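Local coordinates for L-ribulose 3-epimerase (Mesorhizobium loti, PDB 3VYL), which catalyses the epimerisation of ketoses at C3, interconverting L-ribulose and L-xylulose most efficiently, as a manganese-binding TIM-barrel enzyme, at residues I175-D180 with R196-K201; I4-F9 with A30-I35; I148-E153 with T181-I186. All blocks are in the same frame, centred on the assembly; numbering follows the deposited sequence.

Contact 1 of 3, residues I175-D180 with R196-K201; sequences IFLHLD and RHAAGK. With MN (manganese (II) ion), chain I.
The ring of Phe-176 meets Lys-201 at its edge, where the backbone O of Lys-201 lies near the ring plane. The aliphatic part of the lysine side chain also passes this rim, with Lys-201 CD 4.4 Å from Phe-176 CD1. The Phe-176 side chain also touches Thr-143 and Asn-145 of strand 143-147.

One hydrogen bond joins the backbones. Leu-177 N gives its hydrogen to Lys-201 O at 2.7 Å, with an N-H...O angle of 150°. The donor lies close to the line of the carbonyl bond. The leucine side chain flanks the same oxygen. Its CG is anti to the carbonyl carbon (chi1 -69°), and CD1 reaches Ala-198 CB at 3.9 Å. Leu-179 CD1 approaches that methyl group more loosely, at 4.5 Å. Ala-198 is thus met by two leucines from one side of strand 175-180.

Ala-198 is the first residue past helix 191-197. A type II turn from Ala-198 to Lys-201 follows, closed by Lys-201 N on Ala-198 O at 2.9 Å. Gly-200 has the positive phi that suits glycine in this turn. The turn leads the chain into strand 202-207, the next strand of the barrel.

At the far end of strand 175-180, Asp-180 OD2 binds manganese at 2.1 Å. Glu-147, His-206 and Glu-241 are the other protein ligands, and a water lies 2.4 Å from the metal. Asp-180 OD1 makes a weak N-cap bond to Phe-182 N. The chemistry is therefore divided along one strand: the leucines and a single backbone bond fix it to the turn, while the side-chain carboxylate of Asp-180, at the C-terminal end of the strand, binds the metal.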
loop_
_atom_site.group_PDB
_atom_site.type_symbol
_atom_site.label_atom_id
_atom_site.label_comp_id
_atom_site.label_asym_id
_atom_site.label_seq_id
_atom_site.Cartn_x
_atom_site.Cartn_y
_atom_site.Cartn_z
ATOM N N ILE A 175 -12.716 6.214 31.308
ATOM C CA ILE A 175 -13.207 5.584 30.095
ATOM C C ILE A 175 -12.287 5.900 28.910
ATOM O O ILE A 175 -12.137 7.055 28.504
ATOM C CB ILE A 175 -14.679 5.953 29.808
ATOM C CG1 ILE A 175 -15.579 5.437 30.933
ATOM C CG2 ILE A 175 -15.124 5.366 28.475
ATOM C CD1 ILE A 175 -16.984 5.995 30.910
ATOM N N PHE A 176 -11.665 4.852 28.379
ATOM C CA PHE A 176 -10.780 4.970 27.226
ATOM C C PHE A 176 -11.318 4.212 26.007
ATOM O O PHE A 176 -12.402 3.624 26.057
ATOM C CB PHE A 176 -9.373 4.492 27.594
ATOM C CG PHE A 176 -8.763 5.246 28.739
ATOM C CD1 PHE A 176 -8.312 6.557 28.570
ATOM C CD2 PHE A 176 -8.640 4.652 29.996
ATOM C CE1 PHE A 176 -7.751 7.254 29.630
ATOM C CE2 PHE A 176 -8.079 5.351 31.058
ATOM C CZ PHE A 176 -7.636 6.650 30.873
ATOM N N LEU A 177 -10.559 4.248 24.913
ATOM C CA LEU A 177 -10.927 3.553 23.680
ATOM C C LEU A 177 -10.246 2.207 23.535
ATOM O O LEU A 177 -9.060 2.042 23.862
ATOM C CB LEU A 177 -10.622 4.394 22.441
ATOM C CG LEU A 177 -11.444 5.645 22.177
ATOM C CD1 LEU A 177 -10.846 6.354 20.974
ATOM C CD2 LEU A 177 -12.915 5.313 21.958
ATOM N N HIS A 178 -11.025 1.255 23.033
ATOM C CA HIS A 178 -10.538 -0.047 22.646
ATOM C C HIS A 178 -10.746 -0.108 21.166
ATOM O O HIS A 178 -11.877 -0.180 20.678
ATOM C CB HIS A 178 -11.302 -1.130 23.403
ATOM C CG HIS A 178 -10.936 -2.550 23.010
ATOM N ND1 HIS A 178 -11.648 -3.619 23.425
ATOM C CD2 HIS A 178 -9.924 -3.049 22.196
ATOM C CE1 HIS A 178 -11.112 -4.739 22.920
ATOM N NE2 HIS A 178 -10.064 -4.395 22.163
ATOM N N LEU A 179 -9.644 -0.016 20.435
ATOM C CA LEU A 179 -9.657 -0.079 18.977
ATOM C C LEU A 179 -9.307 -1.489 18.459
ATOM O O LEU A 179 -8.485 -2.209 19.057
ATOM C CB LEU A 179 -8.688 0.963 18.414
ATOM C CG LEU A 179 -8.949 2.434 18.756
ATOM C CD1 LEU A 179 -7.923 3.306 18.057
ATOM C CD2 LEU A 179 -10.352 2.889 18.384
ATOM N N ASP A 180 -9.924 -1.879 17.347
ATOM C CA ASP A 180 -9.709 -3.211 16.788
ATOM C C ASP A 180 -9.499 -3.108 15.268
ATOM O O ASP A 180 -10.404 -2.720 14.529
ATOM C CB ASP A 180 -10.902 -4.107 17.154
ATOM C CG ASP A 180 -10.775 -5.530 16.633
ATOM O OD1 ASP A 180 -10.297 -5.718 15.496
ATOM O OD2 ASP A 180 -11.196 -6.470 17.353
ATOM N N ARG A 196 -4.114 8.133 14.950
ATOM C CA ARG A 196 -3.511 9.445 15.241
ATOM C C ARG A 196 -4.513 10.396 15.875
ATOM O O ARG A 196 -4.176 11.167 16.781
ATOM C CB ARG A 196 -2.948 10.084 13.975
ATOM C CG ARG A 196 -1.651 9.466 13.510
ATOM C CD ARG A 196 -1.225 10.081 12.195
ATOM N NE ARG A 196 0.048 9.530 11.742
ATOM C CZ ARG A 196 1.239 10.030 12.054
ATOM N NH1 ARG A 196 1.327 11.095 12.826
ATOM N NH2 ARG A 196 2.339 9.449 11.597
ATOM N N HIS A 197 -5.746 10.327 15.392
ATOM C CA HIS A 197 -6.811 11.173 15.887
ATOM C C HIS A 197 -7.187 10.852 17.307
ATOM O O HIS A 197 -7.700 11.706 18.015
ATOM C CB HIS A 197 -8.012 11.034 14.967
ATOM C CG HIS A 197 -9.121 12.003 15.259
ATOM N ND1 HIS A 197 -8.967 13.335 15.136
ATOM C CD2 HIS A 197 -10.440 11.790 15.662
ATOM C CE1 HIS A 197 -10.125 13.952 15.457
ATOM N NE2 HIS A 197 -11.025 13.003 15.782
ATOM N N ALA A 198 -6.918 9.617 17.738
ATOM C CA ALA A 198 -7.341 9.107 19.053
ATOM C C ALA A 198 -6.242 9.141 20.128
ATOM O O ALA A 198 -6.432 8.614 21.227
ATOM C CB ALA A 198 -7.885 7.693 18.902
ATOM N N ALA A 199 -5.103 9.755 19.803
ATOM C CA ALA A 199 -3.939 9.832 20.696
ATOM C C ALA A 199 -4.291 10.198 22.133
ATOM O O ALA A 199 -5.060 11.138 22.380
ATOM C CB ALA A 199 -2.928 10.818 20.146
ATOM N N GLY A 200 -3.735 9.435 23.073
ATOM C CA GLY A 200 -3.977 9.638 24.503
ATOM C C GLY A 200 -5.395 9.343 24.973
ATOM O O GLY A 200 -5.800 9.744 26.066
ATOM N N LYS A 201 -6.164 8.660 24.141
ATOM C CA LYS A 201 -7.467 8.180 24.559
ATOM C C LYS A 201 -7.613 6.692 24.236
ATOM O O LYS A 201 -8.692 6.129 24.355
ATOM C CB LYS A 201 -8.589 9.026 23.938
ATOM C CG LYS A 201 -9.007 10.249 24.757
ATOM C CD LYS A 201 -9.700 9.843 26.060
ATOM C CE LYS A 201 -10.645 10.913 26.590
ATOM N NZ LYS A 201 -9.998 11.890 27.507
HETATM MN MN MN I . -11.921 -7.066 19.183
HETATM O O HOH W 1 -13.998 -8.199 19.054
#

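Contact 2 of 3, residues I4-F9 with A30-I35; sequences IGIHSF and AGFDLI
Phe-32 and Ile-6 form the apolar centre. Ile-6 CB sits over one face of the phenyl ring, 4.0 Å from its centroid and 13° off the normal, a CH-pi contact. The side chains of Ile-4 and Phe-32 cross at about a right angle, with Ile-4 CG2 4.1 Å from Phe-32 CD1. Arg-274 and Ala-270 of helix 266-292 pack around this group.

Further along, Ile-35 CD1 touches Ile-6 CG2 at 4.1 Å and Ser-8 CB at 4.2 Å. Ile-35 CG1 extends trans to its own backbone N, and chi2 of 69° brings the terminal methyl near Ser-8. The hydroxyl of Ser-8 is bonded to Glu-36 O. Leu-34 packs its CB on Gly-5 CA at 3.7 Å, where glycine presents no side chain.

The polar edge lies at the start of strand 4-7. Asp-33 N donates to Ile-4 O at 3.1 Å and 164°; Leu-34 N adds a weak bond to the same oxygen. Asp-33 OD1 pairs with Arg-3 in a salt bridge, though the place of this oxygen is less certain. The chemistry implies an apolar layer between the strands of this beta-alpha-beta unit and the helices outside the barrel, with mainly backbone polar groups at its N-terminal end.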
loop_
_atom_site.group_PDB
_atom_site.type_symbol
_atom_site.label_atom_id
_atom_site.label_comp_id
_atom_site.label_asym_id
_atom_site.label_seq_id
_atom_site.Cartn_x
_atom_site.Cartn_y
_atom_site.Cartn_z
ATOM N N ILE A 4 1.953 -7.923 25.270
ATOM C CA ILE A 4 1.420 -8.330 24.015
ATOM C C ILE A 4 0.616 -9.537 24.339
ATOM O O ILE A 4 1.109 -10.521 24.796
ATOM C CB ILE A 4 2.518 -8.654 23.030
ATOM C CG1 ILE A 4 3.338 -7.414 22.810
ATOM C CG2 ILE A 4 1.947 -9.043 21.704
ATOM C CD1 ILE A 4 4.039 -7.398 21.501
ATOM N N GLY A 5 -0.662 -9.413 24.130
ATOM C CA GLY A 5 -1.572 -10.484 24.502
ATOM C C GLY A 5 -2.176 -11.288 23.369
ATOM O O GLY A 5 -1.859 -11.096 22.193
ATOM N N ILE A 6 -3.065 -12.195 23.753
ATOM C CA ILE A 6 -3.801 -13.053 22.832
ATOM C C ILE A 6 -5.137 -13.377 23.511
ATOM O O ILE A 6 -5.204 -13.501 24.731
ATOM C CB ILE A 6 -2.987 -14.328 22.496
ATOM C CG1 ILE A 6 -3.660 -15.148 21.386
ATOM C CG2 ILE A 6 -2.726 -15.164 23.748
ATOM C CD1 ILE A 6 -2.807 -16.278 20.842
ATOM N N HIS A 7 -6.201 -13.486 22.729
ATOM C CA HIS A 7 -7.518 -13.805 23.267
ATOM C C HIS A 7 -7.620 -15.277 23.560
ATOM O O HIS A 7 -7.240 -16.107 22.735
ATOM C CB HIS A 7 -8.602 -13.391 22.287
ATOM C CG HIS A 7 -9.966 -13.269 22.913
ATOM N ND1 HIS A 7 -10.626 -12.096 22.986
ATOM C CD2 HIS A 7 -10.782 -14.220 23.521
ATOM C CE1 HIS A 7 -11.805 -12.286 23.607
ATOM N NE2 HIS A 7 -11.898 -13.588 23.934
ATOM N N SER A 8 -8.134 -15.614 24.740
ATOM C CA SER A 8 -8.264 -17.017 25.159
ATOM C C SER A 8 -8.927 -17.885 24.094
ATOM O O SER A 8 -8.526 -19.038 23.879
ATOM C CB SER A 8 -9.018 -17.143 26.492
ATOM O OG SER A 8 -10.184 -16.332 26.533
ATOM N N PHE A 9 -9.920 -17.317 23.413
ATOM C CA PHE A 9 -10.726 -18.070 22.460
ATOM C C PHE A 9 -9.973 -18.512 21.217
ATOM O O PHE A 9 -10.538 -19.217 20.394
ATOM C CB PHE A 9 -12.001 -17.315 22.081
ATOM C CG PHE A 9 -12.986 -17.156 23.211
ATOM C CD1 PHE A 9 -12.794 -17.793 24.439
ATOM C CD2 PHE A 9 -14.128 -16.387 23.036
ATOM C CE1 PHE A 9 -13.709 -17.644 25.471
ATOM C CE2 PHE A 9 -15.046 -16.237 24.065
ATOM C CZ PHE A 9 -14.836 -16.869 25.283
ATOM N N ALA A 30 3.712 -19.867 22.992
ATOM C CA ALA A 30 3.594 -19.039 21.798
ATOM C C ALA A 30 4.393 -17.739 21.920
ATOM O O ALA A 30 4.675 -17.086 20.920
ATOM C CB ALA A 30 2.129 -18.743 21.517
ATOM N N GLY A 31 4.742 -17.365 23.147
ATOM C CA GLY A 31 5.579 -16.192 23.386
ATOM C C GLY A 31 4.841 -14.933 23.799
ATOM O O GLY A 31 5.420 -13.852 23.831
ATOM N N PHE A 32 3.563 -15.070 24.120
ATOM C CA PHE A 32 2.762 -13.931 24.532
ATOM C C PHE A 32 2.906 -13.741 26.024
ATOM O O PHE A 32 3.323 -14.659 26.712
ATOM C CB PHE A 32 1.298 -14.165 24.154
ATOM C CG PHE A 32 1.040 -14.087 22.681
ATOM C CD1 PHE A 32 0.641 -12.886 22.098
ATOM C CD2 PHE A 32 1.215 -15.207 21.867
ATOM C CE1 PHE A 32 0.411 -12.806 20.732
ATOM C CE2 PHE A 32 0.989 -15.137 20.501
ATOM C CZ PHE A 32 0.582 -13.938 19.931
ATOM N N ASP A 33 2.570 -12.564 26.539
ATOM C CA ASP A 33 2.653 -12.356 27.981
ATOM C C ASP A 33 1.453 -11.620 28.576
ATOM O O ASP A 33 1.531 -11.025 29.656
ATOM C CB ASP A 33 3.997 -11.741 28.395
ATOM C CG ASP A 33 4.429 -10.608 27.488
ATOM O OD1 ASP A 33 3.627 -9.661 27.295
ATOM O OD2 ASP A 33 5.576 -10.672 26.977
ATOM N N LEU A 34 0.334 -11.685 27.867
ATOM C CA LEU A 34 -0.962 -11.382 28.464
ATOM C C LEU A 34 -1.978 -12.416 27.974
ATOM O O LEU A 34 -1.753 -13.079 26.949
ATOM C CB LEU A 34 -1.397 -9.960 28.127
ATOM C CG LEU A 34 -2.696 -9.439 28.740
ATOM C CD1 LEU A 34 -2.518 -8.011 29.219
ATOM C CD2 LEU A 34 -3.835 -9.522 27.727
ATOM N N ILE A 35 -3.064 -12.575 28.733
ATOM C CA ILE A 35 -4.205 -13.390 28.316
ATOM C C ILE A 35 -5.486 -12.594 28.480
ATOM O O ILE A 35 -5.689 -11.922 29.494
ATOM C CB ILE A 35 -4.282 -14.766 29.056
ATOM C CG1 ILE A 35 -5.331 -15.702 28.419
ATOM C CG2 ILE A 35 -4.560 -14.601 30.548
ATOM C CD1 ILE A 35 -4.979 -16.206 27.036
#

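Contact 3 of 3, residues I148-E153 with T181-I186; sequences IVNRFE and TFHMNI
The loop after barrel strand 143-147 packs here on the short helix 181-187, beside the manganese site, and His-183 fills the join. Its side chain comes within about 4 Å of the bound manganese and of the metal ligand Glu-147.

The imidazole is held between two apolar groups. Val-149 CG1 lies over one face, 3.8 Å from the ring centroid. Phe-182 CD2 lies over the opposite face. With chi1 at -63°, His-183 CG is anti to the carbonyl carbon, which brings the ring against Val-149 and Asn-150.

Polar groups meet the ring at its edge. Asn-150 ND2 donates to His-183 ND1 at 3.0 Å, almost in the ring plane; the amide is turned 29° from the imidazole. Glu-153 OE2 is 3.5 Å from His-183 CE1, with the carboxylate nearly perpendicular to the ring. A water donates to Glu-153 OE1 at 3.0 Å and makes a weak hydrogen bond with His-183 NE2. Glu-153 OE1 is bonded to His-111 as well.

The loop is shaped by an Asx turn: Phe-152 N donates to Asn-150 OD1 at 2.8 Å. Asn-150 thus uses its oxygen within the loop and its nitrogen across the contact. With an alanine in place of His-183, Asn-150 ND2 would probably be left with its weak bond to Glu-153 OE2, and a gap would open between Val-149 and Phe-182.

Ile-186 CD1 packs on Asn-150 CB at 4.2 Å. Nearby, Arg-151 makes a salt bridge with Glu-187, and Phe-152 stacks on Phe-152 of a neighbouring subunit.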
loop_
_atom_site.group_PDB
_atom_site.type_symbol
_atom_site.label_atom_id
_atom_site.label_comp_id
_atom_site.label_asym_id
_atom_site.label_seq_id
_atom_site.Cartn_x
_atom_site.Cartn_y
_atom_site.Cartn_z
ATOM N N ILE A 148 -14.720 -0.249 19.876
ATOM C CA ILE A 148 -15.311 0.353 18.697
ATOM C C ILE A 148 -15.428 -0.746 17.653
ATOM O O ILE A 148 -14.431 -1.367 17.289
ATOM C CB ILE A 148 -14.401 1.469 18.174
ATOM C CG1 ILE A 148 -14.060 2.443 19.306
ATOM C CG2 ILE A 148 -15.037 2.173 16.985
ATOM C CD1 ILE A 148 -15.251 3.158 19.928
ATOM N N VAL A 149 -16.645 -0.991 17.184
ATOM C CA VAL A 149 -16.900 -2.146 16.322
ATOM C C VAL A 149 -17.636 -1.781 15.039
ATOM O O VAL A 149 -18.164 -0.670 14.909
ATOM C CB VAL A 149 -17.637 -3.294 17.073
ATOM C CG1 VAL A 149 -16.781 -3.815 18.218
ATOM C CG2 VAL A 149 -18.990 -2.843 17.582
ATOM N N ASN A 150 -17.673 -2.727 14.103
ATOM C CA ASN A 150 -18.300 -2.489 12.814
ATOM C C ASN A 150 -19.821 -2.456 12.908
ATOM O O ASN A 150 -20.408 -2.977 13.857
ATOM C CB ASN A 150 -17.813 -3.521 11.790
ATOM C CG ASN A 150 -18.421 -4.891 12.004
ATOM O OD1 ASN A 150 -19.605 -5.106 11.723
ATOM N ND2 ASN A 150 -17.613 -5.828 12.489
ATOM N N ARG A 151 -20.443 -1.842 11.907
ATOM C CA ARG A 151 -21.891 -1.646 11.844
ATOM C C ARG A 151 -22.736 -2.870 12.198
ATOM O O ARG A 151 -23.811 -2.719 12.766
ATOM C CB ARG A 151 -22.278 -1.159 10.461
ATOM C CG ARG A 151 -21.811 -2.060 9.336
ATOM C CD ARG A 151 -21.787 -1.302 8.033
ATOM N NE ARG A 151 -20.830 -0.194 8.059
ATOM C CZ ARG A 151 -20.631 0.635 7.041
ATOM N NH1 ARG A 151 -21.330 0.489 5.910
ATOM N NH2 ARG A 151 -19.737 1.608 7.150
ATOM N N PHE A 152 -22.249 -4.061 11.845
ATOM C CA PHE A 152 -22.974 -5.317 12.064
ATOM C C PHE A 152 -22.877 -5.866 13.487
ATOM O O PHE A 152 -23.596 -6.806 13.828
ATOM C CB PHE A 152 -22.514 -6.398 11.074
ATOM C CG PHE A 152 -22.604 -5.981 9.623
ATOM C CD1 PHE A 152 -23.832 -5.981 8.956
ATOM C CD2 PHE A 152 -21.467 -5.609 8.929
ATOM C CE1 PHE A 152 -23.922 -5.605 7.630
ATOM C CE2 PHE A 152 -21.547 -5.225 7.597
ATOM C CZ PHE A 152 -22.775 -5.217 6.945
ATOM N N GLU A 153 -22.033 -5.290 14.313
ATOM C CA GLU A 153 -21.913 -5.731 15.671
ATOM C C GLU A 153 -22.417 -4.765 16.757
ATOM O O GLU A 153 -22.658 -5.157 17.857
ATOM C CB GLU A 153 -20.504 -6.198 15.901
ATOM C CG GLU A 153 -20.066 -7.227 14.887
ATOM C CD GLU A 153 -18.925 -8.058 15.351
ATOM O OE1 GLU A 153 -18.773 -8.198 16.527
ATOM O OE2 GLU A 153 -18.156 -8.563 14.566
ATOM N N THR A 181 -8.302 -3.466 14.812
ATOM C CA THR A 181 -7.930 -3.303 13.416
ATOM C C THR A 181 -8.937 -3.924 12.433
ATOM O O THR A 181 -9.276 -3.314 11.415
ATOM C CB THR A 181 -6.522 -3.835 13.157
ATOM O OG1 THR A 181 -6.491 -5.236 13.429
ATOM C CG2 THR A 181 -5.505 -3.128 14.049
ATOM N N PHE A 182 -9.445 -5.112 12.761
ATOM C CA PHE A 182 -10.511 -5.752 11.985
ATOM C C PHE A 182 -11.751 -4.848 11.824
ATOM O O PHE A 182 -12.296 -4.724 10.734
ATOM C CB PHE A 182 -10.889 -7.108 12.596
ATOM C CG PHE A 182 -12.196 -7.656 12.084
ATOM C CD1 PHE A 182 -12.258 -8.298 10.853
ATOM C CD2 PHE A 182 -13.374 -7.496 12.818
ATOM C CE1 PHE A 182 -13.454 -8.780 10.374
ATOM C CE2 PHE A 182 -14.570 -7.979 12.339
ATOM C CZ PHE A 182 -14.609 -8.622 11.117
ATOM N N HIS A 183 -12.184 -4.212 12.906
ATOM C CA HIS A 183 -13.321 -3.299 12.842
ATOM C C HIS A 183 -12.992 -1.980 12.182
ATOM O O HIS A 183 -13.810 -1.414 11.438
ATOM C CB HIS A 183 -13.887 -3.081 14.230
ATOM C CG HIS A 183 -14.427 -4.336 14.858
ATOM N ND1 HIS A 183 -15.536 -4.946 14.410
ATOM C CD2 HIS A 183 -13.964 -5.098 15.920
ATOM C CE1 HIS A 183 -15.771 -6.048 15.148
ATOM N NE2 HIS A 183 -14.805 -6.139 16.068
ATOM N N MET A 184 -11.777 -1.494 12.443
ATOM C CA MET A 184 -11.309 -0.214 11.924
ATOM C C MET A 184 -11.233 -0.221 10.407
ATOM O O MET A 184 -11.628 0.751 9.756
ATOM C CB MET A 184 -9.941 0.152 12.518
ATOM C CG MET A 184 -10.013 0.701 13.938
ATOM S SD MET A 184 -8.486 1.490 14.497
ATOM C CE MET A 184 -7.454 0.056 14.776
ATOM N N ASN A 185 -10.734 -1.326 9.851
ATOM C CA ASN A 185 -10.561 -1.427 8.408
ATOM C C ASN A 185 -11.894 -1.350 7.661
ATOM O O ASN A 185 -11.929 -0.943 6.505
ATOM C CB ASN A 185 -9.794 -2.688 8.035
ATOM C CG ASN A 185 -9.011 -2.529 6.745
ATOM O OD1 ASN A 185 -8.068 -1.736 6.683
ATOM N ND2 ASN A 185 -9.386 -3.287 5.709
ATOM N N ILE A 186 -12.986 -1.716 8.325
ATOM C CA ILE A 186 -14.300 -1.616 7.717
ATOM C C ILE A 186 -14.884 -0.206 7.880
ATOM O O ILE A 186 -15.513 0.327 6.960
ATOM C CB ILE A 186 -15.285 -2.662 8.286
ATOM C CG1 ILE A 186 -14.815 -4.086 7.978
ATOM C CG2 ILE A 186 -16.689 -2.447 7.733
ATOM C CD1 ILE A 186 -15.720 -5.158 8.542
HETATM O O HOH W 2 -16.034 -9.015 17.453
#

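In the fold
From the N terminus, contact 2 comes first. It closes the beta-alpha-beta unit of strand 4-7, helix 17-30 and strand 34-37, before either other contact opens. Contact 3 opens at 148-153, after strand 143-147, and contact 1 opens at 175-180. Contact 3 then closes at 181-186 and contact 1 at 196-201, so these two cross. They also touch: Ile-148 packs on Leu-177 and Leu-179, and Met-184 on Leu-179. Contacts 1 and 2 reach the same closed sheet, with centres about 21 Å apart. Contacts 2 and 3 lie on opposite sides of the chain's centre. Contact 2 ties the first two strands; contacts 1 and 3 tie the sixth strand, the helices after it and the loop after the fifth strand.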